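Local coordinates for hypothetical protein Atu0120 (Agrobacterium tumefaciens, PDB 2I6H) that is of unknown function but belongs to the DUF924 family of bacterial proteins and folds into a mainly helical chain without strands, at residues Gly159-Tyr162 / Leu163-Ala166. Numbering follows the deposited sequence.
Sequences GGLY and LHHA
Four successive i to i+4 hydrogen bonds join Gly159-Tyr162 to Leu163-Ala166 and build the opening turns of helix 160-176. In the first, Leu163 N to Gly159 O (3.1 Å), the donor stands well above the carbonyl plane, 58° out of it. The next, His164 N to Gly160 O, spans 3.0 Å, and His165 N to Leu161 O and Ala166 N to Tyr162 O continue the regular pattern. Gly159 and Gly160, both with positive phi, lead the chain into the helix.

The imidazole of His165 folds back along the helix: its CG, anti to the carbonyl carbon (chi1 -63°), swings the ring over the preceding turn, and chi2 (152°) turns one face to Leu161 O, 3.1 Å from the ring plane and displaced toward the rim. That oxygen thus accepts the His165 amide while lying against the same residue's ring.

Apolar contact comes from Leu161, whose CD2 reaches His164 CD2 at 4.1 Å as the two side chains run alongside each other; its CB also approaches His165 CE1 (4.1 Å).

A bound calcium ion lies about 5 Å from the His164 side chain, too far for direct coordination by it. Leu161 packs on Leu161 of the second subunit, and Leu163 and His164 on its Pro43. Tyr162 touches both Gly160 of the second subunit and Asn155 of helix 145-155, on which Ala166 also rests, placing this helix start between that helix and the dimer partner.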
loop_
_atom_site.group_PDB
_atom_site.type_symbol
_atom_site.label_atom_id
_atom_site.label_comp_id
_atom_site.label_asym_id
_atom_site.label_seq_id
_atom_site.Cartn_x
_atom_site.Cartn_y
_atom_site.Cartn_z
ATOM N N GLY A 159 6.093 -6.859 -5.164
ATOM C CA GLY A 159 4.862 -6.628 -5.952
ATOM C C GLY A 159 3.791 -5.760 -5.299
ATOM O O GLY A 159 4.046 -5.026 -4.332
ATOM N N GLY A 160 2.571 -5.839 -5.866
ATOM C CA GLY A 160 1.404 -5.134 -5.338
ATOM C C GLY A 160 1.661 -3.704 -4.905
ATOM O O GLY A 160 2.279 -2.900 -5.633
ATOM N N LEU A 161 1.183 -3.372 -3.704
ATOM C CA LEU A 161 1.275 -2.013 -3.228
ATOM C C LEU A 161 2.710 -1.556 -2.954
ATOM O O LEU A 161 2.985 -0.355 -3.057
ATOM C CB LEU A 161 0.374 -1.823 -2.016
ATOM C CG LEU A 161 -1.119 -1.712 -2.378
ATOM C CD1 LEU A 161 -1.916 -2.222 -1.184
ATOM C CD2 LEU A 161 -1.515 -0.246 -2.799
ATOM N N TYR A 162 3.616 -2.487 -2.610
ATOM C CA TYR A 162 5.024 -2.111 -2.384
ATOM C C TYR A 162 5.557 -1.500 -3.665
ATOM O O TYR A 162 6.154 -0.428 -3.665
ATOM C CB TYR A 162 5.879 -3.350 -2.069
ATOM C CG TYR A 162 5.462 -4.061 -0.807
ATOM C CD1 TYR A 162 5.827 -3.551 0.444
ATOM C CD2 TYR A 162 4.730 -5.245 -0.857
ATOM C CE1 TYR A 162 5.467 -4.210 1.633
ATOM C CE2 TYR A 162 4.353 -5.927 0.327
ATOM C CZ TYR A 162 4.727 -5.400 1.560
ATOM O OH TYR A 162 4.348 -6.068 2.725
ATOM N N LEU A 163 5.317 -2.212 -4.761
ATOM C CA LEU A 163 5.755 -1.761 -6.086
ATOM C C LEU A 163 5.070 -0.424 -6.489
ATOM O O LEU A 163 5.738 0.510 -6.937
ATOM C CB LEU A 163 5.531 -2.868 -7.127
ATOM C CG LEU A 163 6.072 -2.519 -8.523
ATOM C CD1 LEU A 163 7.508 -1.895 -8.542
ATOM C CD2 LEU A 163 6.003 -3.720 -9.442
ATOM N N HIS A 164 3.754 -0.361 -6.310
ATOM C CA HIS A 164 3.006 0.860 -6.566
ATOM C C HIS A 164 3.657 2.056 -5.836
ATOM O O HIS A 164 3.894 3.109 -6.454
ATOM C CB HIS A 164 1.527 0.711 -6.184
ATOM C CG HIS A 164 0.794 2.028 -6.099
ATOM N ND1 HIS A 164 0.518 2.798 -7.212
ATOM C CD2 HIS A 164 0.272 2.694 -5.042
ATOM C CE1 HIS A 164 -0.134 3.889 -6.839
ATOM N NE2 HIS A 164 -0.296 3.848 -5.529
ATOM N N HIS A 165 3.946 1.908 -4.534
ATOM C CA HIS A 165 4.536 3.036 -3.782
ATOM C C HIS A 165 5.929 3.444 -4.315
ATOM O O HIS A 165 6.260 4.628 -4.392
ATOM C CB HIS A 165 4.621 2.677 -2.297
ATOM C CG HIS A 165 3.281 2.455 -1.653
ATOM N ND1 HIS A 165 3.102 1.610 -0.571
ATOM C CD2 HIS A 165 2.065 2.974 -1.931
ATOM C CE1 HIS A 165 1.821 1.602 -0.233
ATOM N NE2 HIS A 165 1.167 2.416 -1.046
ATOM N N ALA A 166 6.750 2.456 -4.645
ATOM C CA ALA A 166 8.090 2.756 -5.210
ATOM C C ALA A 166 7.966 3.542 -6.532
ATOM O O ALA A 166 8.736 4.476 -6.793
ATOM C CB ALA A 166 8.880 1.451 -5.424
#